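Local coordinates for 3-hydroxyisobutyryl-CoA hydrolase (Mycobacterium thermoresistibile, PDB 4HDT), which probably hydrolyses 3-hydroxyisobutyryl-CoA to 3-hydroxyisobutyrate and free coenzyme A, as a zinc-binding member of the crotonase superfamily, at residues 86-91 and 298-303; 155-160 and 274-279; 231-236 and 244-249; 292-297 and 340-345. All blocks are in the same frame, centred on the assembly; numbering follows the deposited sequence.

Contact 1 (86-91 and 298-303); sequences EARRFW and ASLKSH. With ZN (zinc ion), chain D.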
loop_
_atom_site.group_PDB
_atom_site.type_symbol
_atom_site.label_atom_id
_atom_site.label_comp_id
_atom_site.label_asym_id
_atom_site.label_seq_id
_atom_site.Cartn_x
_atom_site.Cartn_y
_atom_site.Cartn_z
ATOM N N GLU A 86 4.740 19.889 -3.742
ATOM C CA GLU A 86 3.575 19.096 -4.152
ATOM C C GLU A 86 3.598 17.701 -3.577
ATOM O O GLU A 86 2.566 17.192 -3.177
ATOM C CB GLU A 86 3.438 19.018 -5.676
ATOM C CG GLU A 86 2.467 17.958 -6.212
ATOM C CD GLU A 86 0.985 18.232 -5.955
ATOM O OE1 GLU A 86 0.571 19.293 -5.475
ATOM O OE2 GLU A 86 0.195 17.281 -6.204
ATOM N N ALA A 87 4.774 17.075 -3.556
ATOM C CA ALA A 87 4.860 15.764 -2.939
ATOM C C ALA A 87 4.429 15.821 -1.466
ATOM O O ALA A 87 3.632 14.990 -1.022
ATOM C CB ALA A 87 6.251 15.167 -3.050
ATOM N N ARG A 88 4.959 16.764 -0.710
ATOM C CA ARG A 88 4.562 16.859 0.688
ATOM C C ARG A 88 3.073 17.154 0.877
ATOM O O ARG A 88 2.399 16.570 1.745
ATOM C CB ARG A 88 5.412 17.873 1.429
ATOM C CG ARG A 88 6.853 17.419 1.558
ATOM C CD ARG A 88 7.590 18.318 2.523
ATOM N NE ARG A 88 7.771 19.621 1.925
ATOM C CZ ARG A 88 8.799 19.960 1.155
ATOM N NH1 ARG A 88 9.789 19.105 0.928
ATOM N NH2 ARG A 88 8.839 21.178 0.650
ATOM N N ARG A 89 2.522 18.034 0.058
ATOM C CA ARG A 89 1.128 18.334 0.214
ATOM C C ARG A 89 0.278 17.127 -0.171
ATOM O O ARG A 89 -0.732 16.841 0.466
ATOM C CB ARG A 89 0.726 19.522 -0.623
ATOM C CG ARG A 89 -0.705 19.975 -0.324
ATOM C CD ARG A 89 -0.902 20.452 1.130
ATOM N NE ARG A 89 -2.265 20.195 1.577
ATOM C CZ ARG A 89 -2.806 20.628 2.720
ATOM N NH1 ARG A 89 -2.107 21.398 3.562
ATOM N NH2 ARG A 89 -4.075 20.308 3.014
ATOM N N PHE A 90 0.677 16.450 -1.241
ATOM C CA PHE A 90 -0.021 15.234 -1.686
ATOM C C PHE A 90 -0.041 14.214 -0.537
ATOM O O PHE A 90 -1.094 13.681 -0.198
ATOM C CB PHE A 90 0.637 14.640 -2.958
ATOM C CG PHE A 90 0.115 13.275 -3.327
ATOM C CD1 PHE A 90 -1.135 13.122 -3.886
ATOM C CD2 PHE A 90 0.865 12.158 -3.054
ATOM C CE1 PHE A 90 -1.632 11.876 -4.240
ATOM C CE2 PHE A 90 0.390 10.900 -3.369
ATOM C CZ PHE A 90 -0.891 10.753 -3.948
ATOM N N TRP A 91 1.122 13.949 0.020
ATOM C CA TRP A 91 1.221 12.938 1.092
ATOM C C TRP A 91 0.432 13.391 2.315
ATOM O O TRP A 91 -0.191 12.563 2.987
ATOM C CB TRP A 91 2.668 12.690 1.449
ATOM C CG TRP A 91 3.444 11.943 0.442
ATOM C CD1 TRP A 91 2.984 10.958 -0.353
ATOM C CD2 TRP A 91 4.823 12.091 0.139
ATOM N NE1 TRP A 91 3.983 10.473 -1.152
ATOM C CE2 TRP A 91 5.137 11.156 -0.865
ATOM C CE3 TRP A 91 5.829 12.919 0.615
ATOM C CZ2 TRP A 91 6.452 11.024 -1.400
ATOM C CZ3 TRP A 91 7.134 12.786 0.103
ATOM C CH2 TRP A 91 7.425 11.865 -0.902
ATOM N N ALA A 298 11.860 12.807 4.132
ATOM C CA ALA A 298 13.311 12.597 4.059
ATOM C C ALA A 298 13.724 12.023 2.689
ATOM O O ALA A 298 14.741 12.479 2.101
ATOM C CB ALA A 298 13.772 11.697 5.202
ATOM N N SER A 299 12.935 11.083 2.177
ATOM C CA SER A 299 13.236 10.457 0.895
ATOM C C SER A 299 13.262 11.495 -0.257
ATOM O O SER A 299 13.984 11.316 -1.244
ATOM C CB SER A 299 12.256 9.346 0.576
ATOM O OG SER A 299 11.093 9.915 0.030
ATOM N N LEU A 300 12.501 12.575 -0.136
ATOM C CA LEU A 300 12.555 13.605 -1.182
ATOM C C LEU A 300 13.941 14.218 -1.381
ATOM O O LEU A 300 14.243 14.751 -2.451
ATOM C CB LEU A 300 11.562 14.737 -0.905
ATOM C CG LEU A 300 10.111 14.465 -1.131
ATOM C CD1 LEU A 300 9.348 15.715 -0.651
ATOM C CD2 LEU A 300 9.831 14.170 -2.620
ATOM N N LYS A 301 14.759 14.233 -0.339
ATOM C CA LYS A 301 16.116 14.772 -0.383
ATOM C C LYS A 301 17.144 13.730 -0.847
ATOM O O LYS A 301 18.314 14.036 -1.029
ATOM C CB LYS A 301 16.522 15.334 0.997
ATOM N N SER A 302 16.699 12.498 -1.068
ATOM C CA SER A 302 17.621 11.405 -1.415
ATOM C C SER A 302 17.967 11.288 -2.902
ATOM O O SER A 302 17.145 11.546 -3.768
ATOM C CB SER A 302 17.038 10.077 -0.920
ATOM O OG SER A 302 15.927 9.606 -1.710
ATOM N N HIS A 303 19.173 10.794 -3.164
ATOM C CA HIS A 303 19.579 10.376 -4.489
ATOM C C HIS A 303 18.682 9.247 -4.998
ATOM O O HIS A 303 18.271 9.248 -6.139
ATOM C CB HIS A 303 21.033 9.896 -4.437
ATOM C CG HIS A 303 21.492 9.192 -5.683
ATOM N ND1 HIS A 303 21.226 7.865 -5.933
ATOM C CD2 HIS A 303 22.222 9.638 -6.733
ATOM C CE1 HIS A 303 21.779 7.523 -7.086
ATOM N NE2 HIS A 303 22.380 8.582 -7.593
HETATM ZN ZN ZN D . -1.361 19.498 -5.333
#

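Contact 2 (155-160 and 274-279); sequences YLLSRA and ESVRRA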
loop_
_atom_site.group_PDB
_atom_site.type_symbol
_atom_site.label_atom_id
_atom_site.label_comp_id
_atom_site.label_asym_id
_atom_site.label_seq_id
_atom_site.Cartn_x
_atom_site.Cartn_y
_atom_site.Cartn_z
ATOM N N TYR A 155 1.866 0.031 9.000
ATOM C CA TYR A 155 0.882 -0.456 9.971
ATOM C C TYR A 155 0.375 -1.859 9.538
ATOM O O TYR A 155 0.315 -2.795 10.356
ATOM C CB TYR A 155 -0.242 0.587 10.039
ATOM C CG TYR A 155 -1.445 0.255 10.901
ATOM C CD1 TYR A 155 -2.493 -0.496 10.402
ATOM C CD2 TYR A 155 -1.571 0.796 12.161
ATOM C CE1 TYR A 155 -3.612 -0.759 11.155
ATOM C CE2 TYR A 155 -2.682 0.519 12.923
ATOM C CZ TYR A 155 -3.687 -0.270 12.412
ATOM O OH TYR A 155 -4.821 -0.486 13.159
ATOM N N LEU A 156 0.011 -2.030 8.276
ATOM C CA LEU A 156 -0.464 -3.330 7.815
ATOM C C LEU A 156 0.653 -4.383 7.780
ATOM O O LEU A 156 0.475 -5.508 8.266
ATOM C CB LEU A 156 -1.107 -3.216 6.449
ATOM C CG LEU A 156 -2.380 -2.373 6.402
ATOM C CD1 LEU A 156 -2.676 -2.006 4.958
ATOM C CD2 LEU A 156 -3.537 -3.068 7.103
ATOM N N LEU A 157 1.819 -4.001 7.298
ATOM C CA LEU A 157 2.922 -4.958 7.159
ATOM C C LEU A 157 3.343 -5.476 8.528
ATOM O O LEU A 157 3.626 -6.685 8.696
ATOM C CB LEU A 157 4.100 -4.342 6.415
ATOM C CG LEU A 157 3.878 -4.043 4.925
ATOM C CD1 LEU A 157 4.873 -2.990 4.473
ATOM C CD2 LEU A 157 3.986 -5.332 4.077
ATOM N N SER A 158 3.410 -4.570 9.512
ATOM C CA SER A 158 3.878 -4.960 10.861
ATOM C C SER A 158 2.887 -5.886 11.564
ATOM O O SER A 158 3.304 -6.543 12.532
ATOM C CB SER A 158 4.207 -3.754 11.757
ATOM O OG SER A 158 3.066 -2.952 12.023
ATOM N N ARG A 159 1.638 -5.952 11.086
ATOM C CA ARG A 159 0.554 -6.771 11.677
ATOM C C ARG A 159 0.349 -8.123 10.975
ATOM O O ARG A 159 -0.475 -8.922 11.409
ATOM C CB ARG A 159 -0.737 -5.949 11.738
ATOM C CG ARG A 159 -0.728 -4.908 12.887
ATOM C CD ARG A 159 -1.858 -3.894 12.826
ATOM N NE ARG A 159 -1.844 -3.010 14.010
ATOM C CZ ARG A 159 -0.946 -2.039 14.198
ATOM N NH1 ARG A 159 0.015 -1.808 13.294
ATOM N NH2 ARG A 159 -1.016 -1.291 15.299
ATOM N N ALA A 160 1.093 -8.366 9.899
ATOM C CA ALA A 160 0.982 -9.622 9.149
ATOM C C ALA A 160 1.562 -10.749 10.021
ATOM O O ALA A 160 2.405 -10.481 10.902
ATOM C CB ALA A 160 1.739 -9.532 7.849
ATOM N N GLU A 274 13.732 -0.866 9.281
ATOM C CA GLU A 274 13.593 -0.096 10.526
ATOM C C GLU A 274 12.158 0.420 10.698
ATOM O O GLU A 274 11.634 0.422 11.822
ATOM C CB GLU A 274 14.589 1.047 10.567
ATOM C CG GLU A 274 14.595 1.844 11.850
ATOM C CD GLU A 274 15.175 1.113 13.048
ATOM O OE1 GLU A 274 15.904 0.087 12.917
ATOM O OE2 GLU A 274 14.863 1.573 14.164
ATOM N N SER A 275 11.527 0.829 9.593
ATOM C CA SER A 275 10.161 1.355 9.663
ATOM C C SER A 275 9.184 0.297 10.144
ATOM O O SER A 275 8.320 0.548 10.981
ATOM C CB SER A 275 9.725 1.883 8.293
ATOM O OG SER A 275 10.476 3.037 7.975
ATOM N N VAL A 276 9.300 -0.923 9.599
ATOM C CA VAL A 276 8.355 -1.963 9.956
ATOM C C VAL A 276 8.570 -2.351 11.420
ATOM O O VAL A 276 7.615 -2.544 12.175
ATOM C CB VAL A 276 8.457 -3.166 8.983
ATOM C CG1 VAL A 276 7.598 -4.320 9.478
ATOM C CG2 VAL A 276 8.038 -2.776 7.596
ATOM N N ARG A 277 9.819 -2.445 11.830
ATOM C CA ARG A 277 10.106 -2.760 13.229
ATOM C C ARG A 277 9.599 -1.701 14.195
ATOM O O ARG A 277 9.028 -2.039 15.235
ATOM C CB ARG A 277 11.576 -2.976 13.389
ATOM C CG ARG A 277 11.981 -4.285 12.801
ATOM C CD ARG A 277 13.436 -4.421 13.092
ATOM N NE ARG A 277 13.912 -5.639 12.522
ATOM C CZ ARG A 277 15.204 -5.905 12.355
ATOM N NH1 ARG A 277 16.149 -5.023 12.695
ATOM N NH2 ARG A 277 15.522 -7.038 11.814
ATOM N N ARG A 278 9.764 -0.423 13.856
ATOM C CA ARG A 278 9.227 0.662 14.701
ATOM C C ARG A 278 7.693 0.687 14.687
ATOM O O ARG A 278 7.079 0.839 15.721
ATOM C CB ARG A 278 9.781 2.023 14.261
ATOM C CG ARG A 278 11.255 2.230 14.580
ATOM C CD ARG A 278 11.696 3.630 14.275
ATOM N NE ARG A 278 13.138 3.765 14.387
ATOM C CZ ARG A 278 13.780 4.921 14.562
ATOM N NH1 ARG A 278 13.125 6.070 14.724
ATOM N NH2 ARG A 278 15.097 4.914 14.633
ATOM N N ALA A 279 7.072 0.470 13.525
ATOM C CA ALA A 279 5.620 0.425 13.384
ATOM C C ALA A 279 4.981 -0.666 14.227
ATOM O O ALA A 279 3.915 -0.486 14.782
ATOM C CB ALA A 279 5.229 0.268 11.922
HETATM O O HOH W 1 1.789 0.424 13.181
#

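Contact 3 (231-236 and 244-249); sequences DECYTG and AALRAH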
loop_
_atom_site.group_PDB
_atom_site.type_symbol
_atom_site.label_atom_id
_atom_site.label_comp_id
_atom_site.label_asym_id
_atom_site.label_seq_id
_atom_site.Cartn_x
_atom_site.Cartn_y
_atom_site.Cartn_z
ATOM N N ASP A 231 10.046 -16.979 8.175
ATOM C CA ASP A 231 10.270 -16.737 9.606
ATOM C C ASP A 231 11.705 -17.103 10.019
ATOM O O ASP A 231 12.287 -16.441 10.880
ATOM C CB ASP A 231 9.279 -17.545 10.432
ATOM C CG ASP A 231 7.891 -16.974 10.410
ATOM O OD1 ASP A 231 7.628 -15.973 9.688
ATOM O OD2 ASP A 231 7.036 -17.536 11.145
ATOM N N GLU A 232 12.278 -18.130 9.389
ATOM C CA GLU A 232 13.657 -18.533 9.630
ATOM C C GLU A 232 14.643 -17.444 9.257
ATOM O O GLU A 232 15.610 -17.213 9.948
ATOM C CB GLU A 232 13.976 -19.775 8.779
ATOM C CG GLU A 232 15.426 -20.286 8.767
ATOM C CD GLU A 232 15.662 -21.427 7.783
ATOM O OE1 GLU A 232 14.658 -21.861 7.165
ATOM O OE2 GLU A 232 16.821 -21.916 7.661
ATOM N N CYS A 233 14.419 -16.841 8.106
ATOM C CA CYS A 233 15.440 -16.030 7.479
ATOM C C CYS A 233 15.284 -14.557 7.757
ATOM O O CYS A 233 16.283 -13.823 7.711
ATOM C CB CYS A 233 15.474 -16.284 5.959
ATOM S SG CYS A 233 15.997 -17.968 5.545
ATOM N N TYR A 234 14.065 -14.097 8.022
ATOM C CA TYR A 234 13.840 -12.663 8.201
ATOM C C TYR A 234 13.948 -12.195 9.649
ATOM O O TYR A 234 13.559 -11.086 9.959
ATOM C CB TYR A 234 12.501 -12.247 7.561
ATOM C CG TYR A 234 12.484 -12.161 6.035
ATOM C CD1 TYR A 234 12.215 -13.262 5.249
ATOM C CD2 TYR A 234 12.704 -10.950 5.405
ATOM C CE1 TYR A 234 12.164 -13.169 3.856
ATOM C CE2 TYR A 234 12.673 -10.835 4.028
ATOM C CZ TYR A 234 12.383 -11.922 3.249
ATOM O OH TYR A 234 12.301 -11.835 1.899
ATOM N N THR A 235 14.498 -13.023 10.559
ATOM C CA THR A 235 14.725 -12.557 11.920
ATOM C C THR A 235 16.057 -11.835 12.139
ATOM O O THR A 235 16.294 -11.317 13.254
ATOM C CB THR A 235 14.618 -13.723 12.901
ATOM O OG1 THR A 235 15.454 -14.772 12.437
ATOM C CG2 THR A 235 13.198 -14.178 12.970
ATOM N N GLY A 236 16.853 -11.713 11.083
ATOM C CA GLY A 236 18.163 -11.096 11.153
ATOM C C GLY A 236 18.105 -9.630 11.543
ATOM O O GLY A 236 17.122 -8.954 11.246
ATOM N N ALA A 244 21.902 -12.973 3.741
ATOM C CA ALA A 244 22.807 -14.118 4.051
ATOM C C ALA A 244 22.051 -15.362 4.473
ATOM O O ALA A 244 22.379 -16.458 4.040
ATOM C CB ALA A 244 23.842 -13.739 5.112
ATOM N N ALA A 245 21.025 -15.183 5.297
ATOM C CA ALA A 245 20.248 -16.320 5.757
ATOM C C ALA A 245 19.444 -16.940 4.618
ATOM O O ALA A 245 19.358 -18.159 4.501
ATOM C CB ALA A 245 19.312 -15.882 6.867
ATOM N N LEU A 246 18.824 -16.093 3.783
ATOM C CA LEU A 246 18.066 -16.602 2.641
ATOM C C LEU A 246 19.020 -17.406 1.731
ATOM O O LEU A 246 18.665 -18.481 1.252
ATOM C CB LEU A 246 17.424 -15.451 1.831
ATOM C CG LEU A 246 16.278 -14.729 2.502
ATOM C CD1 LEU A 246 16.001 -13.373 1.843
ATOM C CD2 LEU A 246 15.032 -15.619 2.530
ATOM N N ARG A 247 20.237 -16.918 1.535
ATOM C CA ARG A 247 21.168 -17.656 0.673
ATOM C C ARG A 247 21.612 -18.934 1.325
ATOM O O ARG A 247 21.701 -19.968 0.654
ATOM C CB ARG A 247 22.354 -16.803 0.246
ATOM C CG ARG A 247 21.885 -15.645 -0.622
ATOM C CD ARG A 247 22.843 -15.269 -1.689
ATOM N NE ARG A 247 22.384 -14.172 -2.537
ATOM C CZ ARG A 247 21.487 -14.265 -3.526
ATOM N NH1 ARG A 247 20.852 -15.398 -3.803
ATOM N NH2 ARG A 247 21.199 -13.182 -4.228
ATOM N N ALA A 248 21.879 -18.876 2.626
ATOM C CA ALA A 248 22.332 -20.053 3.324
ATOM C C ALA A 248 21.276 -21.165 3.379
ATOM O O ALA A 248 21.666 -22.354 3.398
ATOM C CB ALA A 248 22.849 -19.738 4.723
ATOM N N HIS A 249 19.983 -20.822 3.419
ATOM C CA HIS A 249 18.895 -21.811 3.446
ATOM C C HIS A 249 18.919 -22.712 2.233
ATOM O O HIS A 249 18.549 -23.891 2.326
ATOM C CB HIS A 249 17.530 -21.158 3.717
ATOM C CG HIS A 249 16.351 -22.078 3.625
ATOM N ND1 HIS A 249 16.051 -23.026 4.589
ATOM C CD2 HIS A 249 15.322 -22.099 2.755
ATOM C CE1 HIS A 249 14.909 -23.613 4.282
ATOM N NE2 HIS A 249 14.460 -23.077 3.156
#

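Contact 4 (292-297 and 340-345); sequences EYRVSC and APVDPE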
loop_
_atom_site.group_PDB
_atom_site.type_symbol
_atom_site.label_atom_id
_atom_site.label_comp_id
_atom_site.label_asym_id
_atom_site.label_seq_id
_atom_site.Cartn_x
_atom_site.Cartn_y
_atom_site.Cartn_z
ATOM N N GLU A 292 5.619 7.557 8.877
ATOM C CA GLU A 292 5.762 7.386 7.445
ATOM C C GLU A 292 5.946 8.739 6.753
ATOM O O GLU A 292 6.682 8.870 5.771
ATOM C CB GLU A 292 4.540 6.676 6.861
ATOM C CG GLU A 292 4.447 5.176 7.171
ATOM C CD GLU A 292 3.185 4.508 6.645
ATOM O OE1 GLU A 292 2.416 5.160 5.923
ATOM O OE2 GLU A 292 2.956 3.313 6.962
ATOM N N TYR A 293 5.287 9.761 7.250
ATOM C CA TYR A 293 5.393 11.082 6.622
ATOM C C TYR A 293 6.817 11.639 6.788
ATOM O O TYR A 293 7.369 12.197 5.845
ATOM C CB TYR A 293 4.369 12.038 7.244
ATOM C CG TYR A 293 4.336 13.412 6.640
ATOM C CD1 TYR A 293 3.779 13.618 5.362
ATOM C CD2 TYR A 293 4.835 14.502 7.334
ATOM C CE1 TYR A 293 3.741 14.865 4.792
ATOM C CE2 TYR A 293 4.813 15.743 6.766
ATOM C CZ TYR A 293 4.271 15.943 5.510
ATOM O OH TYR A 293 4.294 17.244 5.015
ATOM N N ARG A 294 7.407 11.487 7.975
ATOM C CA ARG A 294 8.820 11.885 8.178
ATOM C C ARG A 294 9.721 11.150 7.178
ATOM O O ARG A 294 10.585 11.751 6.544
ATOM C CB ARG A 294 9.313 11.577 9.597
ATOM C CG ARG A 294 8.601 12.403 10.669
ATOM C CD ARG A 294 9.016 11.956 12.061
ATOM N NE ARG A 294 8.710 12.932 13.091
ATOM C CZ ARG A 294 9.069 12.812 14.382
ATOM N NH1 ARG A 294 9.721 11.725 14.807
ATOM N NH2 ARG A 294 8.770 13.773 15.251
ATOM N N VAL A 295 9.488 9.850 7.022
ATOM C CA VAL A 295 10.301 9.026 6.125
ATOM C C VAL A 295 10.144 9.471 4.670
ATOM O O VAL A 295 11.153 9.628 3.955
ATOM C CB VAL A 295 9.981 7.536 6.314
ATOM C CG1 VAL A 295 10.608 6.636 5.260
ATOM C CG2 VAL A 295 10.411 7.071 7.725
ATOM N N SER A 296 8.902 9.691 4.237
ATOM C CA SER A 296 8.648 10.146 2.858
ATOM C C SER A 296 9.294 11.507 2.595
ATOM O O SER A 296 9.935 11.694 1.585
ATOM C CB SER A 296 7.158 10.169 2.539
ATOM O OG SER A 296 6.583 8.859 2.668
ATOM N N CYS A 297 9.115 12.438 3.528
ATOM C CA CYS A 297 9.733 13.755 3.433
ATOM C C CYS A 297 11.246 13.655 3.307
ATOM O O CYS A 297 11.855 14.365 2.485
ATOM C CB CYS A 297 9.369 14.586 4.638
ATOM S SG CYS A 297 7.681 15.257 4.599
ATOM N N ALA A 340 13.874 11.810 11.176
ATOM C CA ALA A 340 13.965 13.129 11.778
ATOM C C ALA A 340 12.614 13.842 11.784
ATOM O O ALA A 340 11.778 13.684 10.853
ATOM C CB ALA A 340 15.002 13.965 11.065
ATOM N N PRO A 341 12.375 14.625 12.853
ATOM C CA PRO A 341 11.207 15.509 12.894
ATOM C C PRO A 341 11.135 16.419 11.703
ATOM O O PRO A 341 12.168 16.851 11.188
ATOM C CB PRO A 341 11.474 16.397 14.117
ATOM C CG PRO A 341 12.338 15.586 15.001
ATOM C CD PRO A 341 13.128 14.643 14.117
ATOM N N VAL A 342 9.918 16.762 11.318
ATOM C CA VAL A 342 9.690 17.720 10.246
ATOM C C VAL A 342 8.690 18.761 10.753
ATOM O O VAL A 342 8.053 18.550 11.775
ATOM C CB VAL A 342 9.173 17.014 8.982
ATOM C CG1 VAL A 342 10.216 16.021 8.485
ATOM C CG2 VAL A 342 7.805 16.368 9.213
ATOM N N ASP A 343 8.558 19.869 10.038
ATOM C CA ASP A 343 7.742 20.989 10.502
ATOM C C ASP A 343 7.019 21.568 9.298
ATOM O O ASP A 343 7.650 22.220 8.464
ATOM C CB ASP A 343 8.620 22.033 11.177
ATOM C CG ASP A 343 7.810 23.160 11.818
ATOM O OD1 ASP A 343 6.597 23.293 11.554
ATOM O OD2 ASP A 343 8.387 23.944 12.589
ATOM N N PRO A 344 5.685 21.386 9.219
ATOM C CA PRO A 344 4.841 20.802 10.237
ATOM C C PRO A 344 4.884 19.287 10.169
ATOM O O PRO A 344 5.110 18.716 9.106
ATOM C CB PRO A 344 3.439 21.299 9.855
ATOM C CG PRO A 344 3.486 21.392 8.385
ATOM C CD PRO A 344 4.878 21.954 8.115
ATOM N N GLU A 345 4.664 18.666 11.312
ATOM C CA GLU A 345 4.401 17.244 11.360
ATOM C C GLU A 345 3.025 16.975 10.736
ATOM O O GLU A 345 2.183 17.882 10.598
ATOM C CB GLU A 345 4.414 16.751 12.797
ATOM C CG GLU A 345 5.709 16.988 13.556
ATOM C CD GLU A 345 6.805 15.964 13.312
ATOM O OE1 GLU A 345 6.638 15.008 12.552
ATOM O OE2 GLU A 345 7.886 16.115 13.907
HETATM O O HOH W 2 6.080 19.072 6.491
HETATM O O HOH W 3 12.456 13.219 8.212
#

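Contact 1 (86-91 and 298-303)
The six-membered part of the Trp-91 indole turns its outer edge to Leu-300: CZ3 comes within 3.6 Å of Leu-300 CG, which lies near the ring plane. One face of the indole carries the carbonyl oxygen of Ala-87, seated 3.0 Å above the plane and displaced toward the rim. The rings of Tyr-95 and Phe-147 also meet the indole, each at a shallow angle. The Arg-88 guanidinium has Leu-300 CD1 set obliquely to it, with NH1 3.8 Å from that methyl, while NH2 is hydrogen-bonded to Asp-83 O.

Leu-300 is central to the contact, which has no hydrogen bond across it. Its CG is anti to the carbonyl carbon (chi1 -74°), and the fork behind it spreads over one side of the helix: CD1 rests 3.7 Å from Arg-88 CG, and CD2 lies 3.7 Å from Ala-87 CB. Two parts of the crotonase-like fold meet here, helix 85-103 and the turn at the C-terminal end of helix 285-299. That turn is type I, running from Ser-299 to Ser-302. Ser-302 OG gives a 2.6 Å bond to a lone pair of Ser-299 O, which also accepts from Ser-302 N, and Ser-302 acts as N-cap of the next helix. Glu-86, which does not touch 298-303, binds a zinc ion through OE1 at 1.9 Å; His-35 binds the same ion through ND1.

Contact 2 (155-160 and 274-279)
Ser-158, at the end of helix 153-158, packs against Val-276 and Ala-279 on the last turns of helix 266-279, a helix-to-helix contact within the crotonase-like fold. The tight part is built on small groups. Ser-158 and Val-276 bring their CA atoms to 5.5 Å, and Ser-158 CB lies 3.6 Å from the carbonyl oxygen of Val-276. Val-276 puts CG1 anti to its own nitrogen (chi1 172°), which places this methyl alongside Ser-158, 4.0 Å from its CA. One turn further on, the Ala-279 methyl stands 3.9 Å from Ser-158 OG. That hydroxyl is hydrogen-bonded to Thr-154 O within its own helix and meets Ala-279 by packing alone. Leu-157 adds a looser apolar touch to Val-276, and both side chains also lean on helix 164-171.

Toward the Arg-159 side the packing opens and water enters. The guanidinium lies flat over the rim of the Tyr-155 ring, with Tyr-155 CE2 above its centre. In its own plane it uses NH1 for a bond of 157° to Tyr-155 O, while NH2 reaches Leu-282 O. These partners on different nitrogens probably restrict its rotation. Arg-159 NH1 does not bond directly to the other helix; a water accepts from NH1 at 2.9 Å and donates to Ala-279 O at 2.8 Å.

Contact 3 (231-236 and 244-249)
His-249 ND1 faces both carboxylate oxygens of Glu-232. It gives a weak, bent hydrogen bond to OE2 (3.4 Å, 129°) and has OE1 at 3.2 Å, where the angle is too poor for a bond. Carboxylate and imidazole stand almost perpendicular, their planes 88° apart. Glu-232 reaches the ring fully stretched, with CG anti to the backbone nitrogen (chi1 174°). Both residues also touch a neighbouring molecule in the crystal.

Next to this pair, Cys-233, in the last turn of helix 227-233, points at helix 239-249. Its CB sits 3.5 Å from Leu-246 CD2 and 4.0 Å from the Ala-245 methyl, and SG lies 4.0 Å from His-249 CB. Two consecutive helices of the crotonase-like chain pack here: helix 227-233 ends, a short connection follows, and helix 239-249 packs against that end. The CA atoms of Cys-233 and Ala-245 are only 5.1 Å apart, consistent with the small alanine side chain at this point.

Tyr-234, the first residue to leave helical geometry, extends the apolar seam inward. Its CE1 meets Leu-246 CD2 at 4.0 Å, the ring lying obliquely to that methyl. Its hydroxyl is hydrogen-bonded to His-167 ND1 on helix 164-171, and Leu-246 also packs on Ile-261 of helix 252-261.

Contact 4 (292-297 and 340-345)
The stretch near the C terminus that follows helix 332-336 lies without regular secondary structure across helix 285-299, held by a side-on salt bridge between Arg-294 and Glu-345. Arg-294 NE bonds Glu-345 OE1 at 3.0 Å, and NH2 bonds OE2 at 2.8 Å, so each oxygen has its own nitrogen. Both oxygens lie close to the guanidinium plane, but the carboxylate is turned 46° against it. NE meets OE1 on its syn side, whereas NH2, with the planes so tilted, approaches OE2 from above the carboxylate plane. The arginine chain runs straight from CG to NE, while Glu-345 bends at chi2 (-82°) to bring its carboxylate back to the helix. Pro-341 CA sits over one face of the guanidinium, toward its rim, and Ala-340 O lies 3.4 Å from Arg-294 CG. Two hydrogen bonds and a covered face probably fix the rotation of this charged end.

The apolar half centres on Val-342, which points toward the helix and sets CG2 3.9 Å from Tyr-293 CE2 and CG1 4.2 Å from Cys-297 CB. Pro-344, preceded by a cis peptide bond, presents its carbonyl oxygen at the edge of the Tyr-293 ring. A bridging water donates to Pro-344 O and lies 3.0 Å from Tyr-293 OH. Cys-297 SG lies over a face of the same ring.

On other sides helix 285-299 is flanked by helix 85-103, where Tyr-293 touches Arg-88 and Tyr-95, and by helix 266-279, where Val-295 packs on Val-271 and Ser-275.

From the N terminus, segment 86-91 opens the largest loop, which contact 1 closes some 200 residues later at 298-303, tying helix 85-103 to the end of helix 285-299. Nested inside it, contact 2 ties helix 153-158 to helix 266-279, and inside that again contact 3 closes a short loop between consecutive helices. Contact 4 opens at 292-297, before contact 1 has closed, and ends at 340-345, so these two cross; it ties the C-terminal stretch to helix 285-299. Trp-91 CZ3 lies 3.4 Å from Ser-296 O where contacts 1 and 4 meet. Contacts 2 and 3 are joined by a weak hydrogen bond from Arg-277 NH2 to Gly-236 O.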